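Local coordinates for PPC domain-containing protein (Archaeoglobus fulgidus, PDB 2H6L) that is of unknown function but binds a zinc ion through three histidines and assembles as a trimer of PPC-domain (plant and prokaryote conserved) subunits, at residues E27-E32 against V115-L120; G77-K82 against P86-H91. All coordinates share one frame; numbering follows the deposited sequence.

How the contacts relate
Contact 1 and contact 2 lie on the same antiparallel sheet, with their centres about 10 Å apart. They meet through helix 22-33, which belongs to contact 1 and covers the hairpin of contact 2. Leu30 makes the apolar link between them. While its CD2 serves contact 1, its CD1 reaches Val79 CG2 at 3.4 Å and Cys88 SG at 3.6 Å. One turn earlier, Glu27 OE2 lies 3.3 Å from Cys88 N, a probable hydrogen bond. The zinc ion sits on the other face of the hairpin, bound by His89 and His91 of contact 2 together with His104. The side chains of Leu30 and His89 are about 10 Å apart. Both contacts also touch the third subunit.

Contact 1: residues E27-E32 against V115-L120; sequences EEFLEE and VFVLPL
Val117 on strand 113-119 meets two neighbouring residues of helix 22-33, Phe29 and Leu30. The valine points toward the helix from CB onward. CB itself lies 4.4 Å from Phe29 CE2. Next comes CG1, anti to the backbone N (chi1 178°), which places it between the two helix side chains. It approaches Phe29 CE2 to 4.3 Å, coming at the edge of the ring and near its plane. It is equally close, at 4.3 Å, to CD2 of Leu30. The second methyl, CG2, is 4.4 Å from Phe29 CE2 but lies well off the plane of the ring. No hydrogen bond joins the two segments. All three residues are buried, yet only 89 Å² is covered between the segments, so the touch is light and purely apolar. Neighbours fill in the rest. Phe12 on strand 10-15 meets the Phe29 ring edge-to-face and also packs on Val117, while Val3 of the second subunit packs on Phe29. Phe116 and Leu118 alternate with Val117 and pack against neighbouring subunits instead. This is helix-on-sheet packing: helix 22-33 lies against one face of the antiparallel sheet of the PPC domain.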
loop_
_atom_site.group_PDB
_atom_site.type_symbol
_atom_site.label_atom_id
_atom_site.label_comp_id
_atom_site.label_asym_id
_atom_site.label_seq_id
_atom_site.Cartn_x
_atom_site.Cartn_y
_atom_site.Cartn_z
ATOM N N GLU A 27 17.235 2.667 5.774
ATOM C CA GLU A 27 18.378 3.192 5.040
ATOM C C GLU A 27 19.657 2.428 5.369
ATOM O O GLU A 27 20.500 2.231 4.500
ATOM C CB GLU A 27 18.554 4.693 5.318
ATOM C CG GLU A 27 17.296 5.510 4.996
ATOM C CD GLU A 27 17.587 6.953 4.618
ATOM O OE1 GLU A 27 18.476 7.570 5.245
ATOM O OE2 GLU A 27 16.913 7.477 3.697
ATOM N N GLU A 28 19.805 1.987 6.614
ATOM C CA GLU A 28 20.999 1.234 6.980
ATOM C C GLU A 28 20.960 -0.108 6.266
ATOM O O GLU A 28 21.975 -0.587 5.759
ATOM C CB GLU A 28 21.071 1.034 8.495
ATOM C CG GLU A 28 21.403 2.313 9.258
ATOM C CD GLU A 28 21.309 2.142 10.763
ATOM O OE1 GLU A 28 21.968 1.227 11.302
ATOM O OE2 GLU A 28 20.577 2.924 11.406
ATOM N N PHE A 29 19.781 -0.716 6.221
ATOM C CA PHE A 29 19.628 -1.993 5.547
ATOM C C PHE A 29 20.009 -1.873 4.068
ATOM O O PHE A 29 20.753 -2.701 3.534
ATOM C CB PHE A 29 18.182 -2.467 5.646
ATOM C CG PHE A 29 17.899 -3.682 4.821
ATOM C CD1 PHE A 29 18.437 -4.911 5.172
ATOM C CD2 PHE A 29 17.125 -3.590 3.667
ATOM C CE1 PHE A 29 18.214 -6.036 4.384
ATOM C CE2 PHE A 29 16.894 -4.706 2.872
ATOM C CZ PHE A 29 17.440 -5.935 3.231
ATOM N N LEU A 30 19.489 -0.841 3.411
ATOM C CA LEU A 30 19.754 -0.613 1.994
ATOM C C LEU A 30 21.242 -0.442 1.704
ATOM O O LEU A 30 21.757 -0.996 0.730
ATOM C CB LEU A 30 18.975 0.621 1.508
ATOM C CG LEU A 30 17.457 0.520 1.717
ATOM C CD1 LEU A 30 16.767 1.854 1.431
ATOM C CD2 LEU A 30 16.920 -0.566 0.810
ATOM N N GLU A 31 21.927 0.334 2.541
ATOM C CA GLU A 31 23.363 0.570 2.372
ATOM C C GLU A 31 24.125 -0.747 2.489
ATOM O O GLU A 31 25.038 -1.028 1.715
ATOM C CB GLU A 31 23.875 1.548 3.438
ATOM C CG GLU A 31 23.304 2.962 3.349
ATOM C CD GLU A 31 24.098 3.870 2.418
ATOM O OE1 GLU A 31 24.377 3.457 1.272
ATOM O OE2 GLU A 31 24.439 5.002 2.834
ATOM N N GLU A 32 23.732 -1.557 3.466
ATOM C CA GLU A 32 24.368 -2.846 3.702
ATOM C C GLU A 32 24.213 -3.793 2.523
ATOM O O GLU A 32 25.152 -4.504 2.155
ATOM C CB GLU A 32 23.785 -3.484 4.962
ATOM C CG GLU A 32 24.169 -4.937 5.165
ATOM C CD GLU A 32 23.590 -5.509 6.438
ATOM O OE1 GLU A 32 22.353 -5.446 6.606
ATOM O OE2 GLU A 32 24.373 -6.021 7.270
ATOM N N VAL A 115 8.673 -4.576 7.690
ATOM C CA VAL A 115 8.844 -3.923 6.406
ATOM C C VAL A 115 9.051 -4.899 5.262
ATOM O O VAL A 115 9.744 -5.905 5.411
ATOM C CB VAL A 115 10.075 -2.970 6.444
ATOM C CG1 VAL A 115 10.129 -2.123 5.181
ATOM C CG2 VAL A 115 10.020 -2.096 7.686
ATOM N N PHE A 116 8.437 -4.606 4.124
ATOM C CA PHE A 116 8.620 -5.443 2.951
ATOM C C PHE A 116 9.453 -4.609 2.001
ATOM O O PHE A 116 9.074 -3.493 1.656
ATOM C CB PHE A 116 7.291 -5.787 2.276
ATOM C CG PHE A 116 7.455 -6.515 0.965
ATOM C CD1 PHE A 116 8.233 -7.668 0.887
ATOM C CD2 PHE A 116 6.842 -6.045 -0.194
ATOM C CE1 PHE A 116 8.409 -8.339 -0.320
ATOM C CE2 PHE A 116 7.009 -6.707 -1.404
ATOM C CZ PHE A 116 7.793 -7.859 -1.470
ATOM N N VAL A 117 10.598 -5.137 1.602
ATOM C CA VAL A 117 11.461 -4.416 0.679
ATOM C C VAL A 117 11.586 -5.209 -0.610
ATOM O O VAL A 117 11.976 -6.374 -0.594
ATOM C CB VAL A 117 12.857 -4.199 1.274
ATOM C CG1 VAL A 117 13.747 -3.491 0.265
ATOM C CG2 VAL A 117 12.748 -3.391 2.556
ATOM N N LEU A 118 11.238 -4.574 -1.724
ATOM C CA LEU A 118 11.319 -5.222 -3.028
ATOM C C LEU A 118 12.376 -4.497 -3.844
ATOM O O LEU A 118 12.093 -3.471 -4.473
ATOM C CB LEU A 118 9.966 -5.145 -3.746
ATOM C CG LEU A 118 9.829 -5.886 -5.080
ATOM C CD1 LEU A 118 9.884 -7.390 -4.851
ATOM C CD2 LEU A 118 8.511 -5.518 -5.725
ATOM N N PRO A 119 13.622 -5.003 -3.822
ATOM C CA PRO A 119 14.692 -4.356 -4.585
ATOM C C PRO A 119 14.401 -4.399 -6.084
ATOM O O PRO A 119 13.808 -5.356 -6.588
ATOM C CB PRO A 119 15.933 -5.164 -4.198
ATOM C CG PRO A 119 15.371 -6.524 -3.887
ATOM C CD PRO A 119 14.127 -6.189 -3.106
ATOM N N LEU A 120 14.806 -3.345 -6.783
ATOM C CA LEU A 120 14.593 -3.255 -8.218
ATOM C C LEU A 120 15.954 -3.170 -8.892
ATOM O O LEU A 120 16.721 -2.226 -8.659
ATOM C CB LEU A 120 13.742 -2.022 -8.538
ATOM C CG LEU A 120 12.339 -2.073 -7.924
ATOM C CD1 LEU A 120 11.674 -0.704 -7.988
ATOM C CD2 LEU A 120 11.514 -3.110 -8.657
#

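Contact 2: residues G77-K82 against P86-H91; sequences GNVSMK and PFCHIH. With ZN (zinc ion), chain D.
Segments 77-82 and 86-91 run antiparallel as the two arms of a beta hairpin, at 137° between their directions. Asn78 with His89 and Ser80 with Phe87 are the hydrogen-bonded pairs. The shortest of their four bonds runs from Phe87 N to Ser80 O, 2.6 Å. Gly77-Ile90, Val79-Cys88 and Met81-Pro86 are non-hydrogen-bonded pairs. On the face of Val79 and Cys88, Val79 CG1 packs on Pro86 CB at 4.1 Å. The selenium of Met81, a selenomethionine, lies 4.1 Å from Pro86 CD. Helix 22-33 covers this face.

At the turn end, Lys82 lies alongside Phe87. Its CG is anti to the backbone N (chi1 -177°) and the chain beyond is fully extended, so CD rests over the ring centre in a CH-pi contact, 3.7 Å from the centroid. NZ reaches past the centre as an off-centre cation-pi partner, and it has a second one in Phe136. Replacing Phe87 by an alanine would probably leave the Lys82 methylenes without their aromatic floor and the chain freer to turn.

A water lies between Asn78 OD1, Ser80 OG and Phe87 O; Trp138 also bonds Ser80 OG. Glu114 of the third subunit takes hydrogen bonds from Asn78 ND2 and His89 ND1, which should fix the His89 ring for metal binding. His104 is the third histidine of the site. His89 NE2 and His91 NE2 each bind zinc at 2.2 Å.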
loop_
_atom_site.group_PDB
_atom_site.type_symbol
_atom_site.label_atom_id
_atom_site.label_comp_id
_atom_site.label_asym_id
_atom_site.label_seq_id
_atom_site.Cartn_x
_atom_site.Cartn_y
_atom_site.Cartn_z
ATOM N N GLY A 77 6.287 3.491 -0.153
ATOM C CA GLY A 77 7.274 4.385 -0.718
ATOM C C GLY A 77 8.264 3.709 -1.629
ATOM O O GLY A 77 8.073 2.568 -2.046
ATOM N N ASN A 78 9.342 4.419 -1.929
ATOM C CA ASN A 78 10.353 3.886 -2.811
ATOM C C ASN A 78 11.757 4.309 -2.404
ATOM O O ASN A 78 11.950 5.211 -1.584
ATOM C CB ASN A 78 10.072 4.358 -4.236
ATOM C CG ASN A 78 10.045 5.863 -4.345
ATOM O OD1 ASN A 78 11.052 6.532 -4.091
ATOM N ND2 ASN A 78 8.891 6.413 -4.713
ATOM N N VAL A 79 12.731 3.632 -2.997
ATOM C CA VAL A 79 14.142 3.904 -2.764
ATOM C C VAL A 79 14.731 4.352 -4.089
ATOM O O VAL A 79 14.407 3.796 -5.141
ATOM C CB VAL A 79 14.900 2.641 -2.321
ATOM C CG1 VAL A 79 16.392 2.932 -2.263
ATOM C CG2 VAL A 79 14.384 2.165 -0.976
ATOM N N SER A 80 15.586 5.365 -4.035
ATOM C CA SER A 80 16.243 5.880 -5.228
ATOM C C SER A 80 17.540 6.548 -4.791
ATOM O O SER A 80 17.866 6.544 -3.602
ATOM C CB SER A 80 15.333 6.871 -5.964
ATOM O OG SER A 80 14.767 7.812 -5.077
HETATM N N MSE A 81 18.280 7.111 -5.741
HETATM C CA MSE A 81 19.548 7.751 -5.415
HETATM C C MSE A 81 19.486 9.264 -5.269
HETATM O O MSE A 81 19.005 9.972 -6.151
HETATM C CB MSE A 81 20.608 7.383 -6.459
HETATM C CG MSE A 81 21.054 5.922 -6.416
HETATM SE SE MSE A 81 22.064 5.443 -4.812
HETATM C CE MSE A 81 23.824 5.971 -5.426
ATOM N N LYS A 82 19.977 9.741 -4.130
ATOM C CA LYS A 82 20.041 11.166 -3.826
ATOM C C LYS A 82 21.373 11.387 -3.112
ATOM O O LYS A 82 21.676 10.716 -2.122
ATOM C CB LYS A 82 18.884 11.589 -2.916
ATOM C CG LYS A 82 18.862 13.085 -2.616
ATOM C CD LYS A 82 17.637 13.496 -1.802
ATOM C CE LYS A 82 17.614 15.001 -1.540
ATOM N NZ LYS A 82 16.431 15.423 -0.737
ATOM N N PRO A 86 21.479 5.530 -1.268
ATOM C CA PRO A 86 20.057 5.172 -1.232
ATOM C C PRO A 86 19.226 6.130 -0.375
ATOM O O PRO A 86 19.520 6.357 0.801
ATOM C CB PRO A 86 20.073 3.737 -0.699
ATOM C CG PRO A 86 21.380 3.649 0.052
ATOM C CD PRO A 86 22.323 4.412 -0.824
ATOM N N PHE A 87 18.191 6.695 -0.985
ATOM C CA PHE A 87 17.323 7.646 -0.304
ATOM C C PHE A 87 15.864 7.178 -0.294
ATOM O O PHE A 87 15.313 6.824 -1.334
ATOM C CB PHE A 87 17.422 9.001 -0.995
ATOM C CG PHE A 87 16.508 10.036 -0.421
ATOM C CD1 PHE A 87 16.794 10.633 0.800
ATOM C CD2 PHE A 87 15.351 10.407 -1.097
ATOM C CE1 PHE A 87 15.944 11.588 1.342
ATOM C CE2 PHE A 87 14.492 11.360 -0.566
ATOM C CZ PHE A 87 14.788 11.954 0.658
ATOM N N CYS A 88 15.247 7.181 0.886
ATOM C CA CYS A 88 13.859 6.748 1.029
ATOM C C CYS A 88 12.858 7.898 0.945
ATOM O O CYS A 88 13.053 8.948 1.549
ATOM C CB CYS A 88 13.645 6.030 2.371
ATOM S SG CYS A 88 14.512 4.455 2.592
ATOM N N HIS A 89 11.789 7.682 0.180
ATOM C CA HIS A 89 10.705 8.643 0.046
ATOM C C HIS A 89 9.493 7.853 0.513
ATOM O O HIS A 89 9.017 6.968 -0.192
ATOM C CB HIS A 89 10.488 9.061 -1.404
ATOM C CG HIS A 89 9.402 10.077 -1.570
ATOM N ND1 HIS A 89 8.961 10.507 -2.803
ATOM C CD2 HIS A 89 8.674 10.755 -0.651
ATOM C CE1 HIS A 89 8.008 11.405 -2.636
ATOM N NE2 HIS A 89 7.814 11.575 -1.340
ATOM N N ILE A 90 8.989 8.176 1.694
ATOM C CA ILE A 90 7.868 7.432 2.250
ATOM C C ILE A 90 6.691 8.273 2.699
ATOM O O ILE A 90 6.859 9.329 3.304
ATOM C CB ILE A 90 8.330 6.609 3.474
ATOM C CG1 ILE A 90 9.512 5.726 3.087
ATOM C CG2 ILE A 90 7.164 5.776 4.020
ATOM C CD1 ILE A 90 10.263 5.163 4.277
ATOM N N HIS A 91 5.490 7.787 2.409
ATOM C CA HIS A 91 4.277 8.460 2.832
ATOM C C HIS A 91 3.566 7.509 3.780
ATOM O O HIS A 91 3.617 6.290 3.598
ATOM C CB HIS A 91 3.388 8.801 1.631
ATOM C CG HIS A 91 3.795 10.058 0.922
ATOM N ND1 HIS A 91 2.924 10.794 0.147
ATOM C CD2 HIS A 91 4.975 10.721 0.892
ATOM C CE1 HIS A 91 3.549 11.857 -0.328
ATOM N NE2 HIS A 91 4.794 11.836 0.111
HETATM ZN ZN ZN D . 6.617 13.028 -0.196
HETATM O O HOH W 1 13.389 7.491 -2.915
#